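Local coordinates for protein Hep_Hag family (Burkholderia pseudomallei, PDB 3S6L) that forms a YadA-like head domain of the trimeric autotransporter adhesin BoaA, which probably mediates attachment of the bacterium to host epithelial cells, at residues G42-S47 with Q56-S61. Sequence-based numbering, arbitrary orientation.
Sequences GAASAS and QASNAS
Ser-45 pairs with Asn-59 in a single parallel bridge, and the two segments run almost side by side, their end-to-end directions 6° apart. Backbone hydrogen bonds carry the contact. Ser-45 N donates to Ser-58 O at 2.8 Å, and Ala-60 N donates to Ser-45 O. The latter bond is nearly straight, with 177° at the hydrogen. Toward the start of the two segments, Ala-57 N donates to Gly-42 O at 2.8 Å. A weak bond from Ser-47 N to Ala-60 O closes the other end. CA-H...O contacts supplement these bonds: Gly-42 O also receives Gln-56 CA, and Ser-45 O also receives Asn-59 CA.

With chi1 at -166° the Gln-56 chain leaves on the far side from its own backbone N. A bend at chi2 then folds it against the Gly-42 carbonyl, with Gln-56 CG 3.2 Å from Gly-42 O. Its amide OE1 is taken by Gln-70 NE2, and the side chain also packs on Asn-36 of a second subunit. Ser-58 OG lies 3.6 Å from Ala-44 CB, but its hydrogen bond goes to Gly-55 O. Ser-45 and Asn-59 stand together on another face. The end of Asn-59 leans nearer, its OD1 4.0 Å from Ser-45 OG, a van der Waals approach.

At the Ser-47 and Ser-61 end a water bridges the segments, 2.8 Å from Ser-47 OG and donating to Ser-61 O at 2.8 Å. Ser-47 OG also rests against Ser-61 CB at 3.5 Å.

Ala-43 and Ala-57, at equivalent places in the two coils, both have left-handed backbone angles. Ala-44 and Ala-46 bond back to Asn-31, and Gln-56 bonds on to Ala-71. Such in-register stacking of neighbouring coils is characteristic of the left-handed parallel beta-roll of YadA-like heads.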
loop_
_atom_site.group_PDB
_atom_site.type_symbol
_atom_site.label_atom_id
_atom_site.label_comp_id
_atom_site.label_asym_id
_atom_site.label_seq_id
_atom_site.Cartn_x
_atom_site.Cartn_y
_atom_site.Cartn_z
ATOM N N GLY A 42 8.137 19.910 -7.655
ATOM C CA GLY A 42 8.820 21.097 -7.108
ATOM C C GLY A 42 9.660 20.713 -5.905
ATOM O O GLY A 42 9.143 20.166 -4.920
ATOM N N ALA A 43 10.960 20.984 -5.999
ATOM C CA ALA A 43 11.897 20.630 -4.943
ATOM C C ALA A 43 11.859 19.135 -4.573
ATOM O O ALA A 43 12.316 18.768 -3.493
ATOM C CB ALA A 43 11.694 21.544 -3.673
ATOM N N ALA A 44 11.351 18.271 -5.468
ATOM C CA ALA A 44 11.459 16.825 -5.241
ATOM C C ALA A 44 12.921 16.399 -5.172
ATOM O O ALA A 44 13.759 16.861 -5.958
ATOM C CB ALA A 44 10.741 16.042 -6.327
ATOM N N SER A 45 13.228 15.471 -4.273
ATOM C CA SER A 45 14.609 15.049 -4.129
ATOM C C SER A 45 14.785 13.521 -4.053
ATOM O O SER A 45 14.113 12.840 -3.303
ATOM C CB SER A 45 15.226 15.781 -2.933
ATOM O OG SER A 45 16.497 15.261 -2.665
ATOM N N ALA A 46 15.674 12.968 -4.845
ATOM C CA ALA A 46 15.956 11.560 -4.739
ATOM C C ALA A 46 17.483 11.378 -4.610
ATOM O O ALA A 46 18.189 11.260 -5.612
ATOM C CB ALA A 46 15.405 10.813 -5.967
ATOM N N SER A 47 17.990 11.375 -3.374
ATOM C CA SER A 47 19.439 11.331 -3.175
ATOM C C SER A 47 20.008 9.950 -2.844
ATOM O O SER A 47 21.216 9.764 -2.945
ATOM C CB SER A 47 19.893 12.368 -2.125
ATOM O OG SER A 47 19.471 11.997 -0.821
ATOM N N GLN A 56 5.715 17.450 -4.762
ATOM C CA GLN A 56 6.446 18.646 -4.300
ATOM C C GLN A 56 7.041 18.375 -2.898
ATOM O O GLN A 56 6.408 17.778 -2.038
ATOM C CB GLN A 56 5.532 19.895 -4.305
ATOM C CG GLN A 56 6.248 21.256 -4.179
ATOM C CD GLN A 56 6.648 21.611 -2.750
ATOM O OE1 GLN A 56 6.003 21.202 -1.774
ATOM N NE2 GLN A 56 7.729 22.371 -2.622
ATOM N N ALA A 57 8.266 18.812 -2.689
ATOM C CA ALA A 57 9.037 18.512 -1.462
ATOM C C ALA A 57 9.163 17.016 -1.080
ATOM O O ALA A 57 9.572 16.703 0.044
ATOM C CB ALA A 57 8.574 19.395 -0.243
ATOM N N SER A 58 8.840 16.097 -1.994
ATOM C CA SER A 58 9.032 14.679 -1.690
ATOM C C SER A 58 10.526 14.377 -1.535
ATOM O O SER A 58 11.403 15.034 -2.154
ATOM C CB SER A 58 8.372 13.763 -2.740
ATOM O OG SER A 58 8.886 13.949 -4.043
ATOM N N ASN A 59 10.826 13.387 -0.703
ATOM C CA ASN A 59 12.209 13.168 -0.334
ATOM C C ASN A 59 12.533 11.690 -0.154
ATOM O O ASN A 59 12.135 11.064 0.858
ATOM C CB ASN A 59 12.563 13.984 0.923
ATOM C CG ASN A 59 13.986 13.711 1.435
ATOM O OD1 ASN A 59 14.956 13.841 0.715
ATOM N ND2 ASN A 59 14.091 13.320 2.708
ATOM N N ALA A 60 13.271 11.148 -1.128
ATOM C CA ALA A 60 13.680 9.766 -1.086
ATOM C C ALA A 60 15.172 9.684 -0.865
ATOM O O ALA A 60 15.931 9.496 -1.816
ATOM C CB ALA A 60 13.261 9.036 -2.380
ATOM N N SER A 61 15.594 9.785 0.394
ATOM C CA SER A 61 17.022 9.910 0.681
ATOM C C SER A 61 17.618 8.582 1.136
ATOM O O SER A 61 18.829 8.422 1.156
ATOM C CB SER A 61 17.287 11.008 1.719
ATOM O OG SER A 61 16.654 10.640 2.927
HETATM O O HOH W 1 20.924 10.196 0.769
#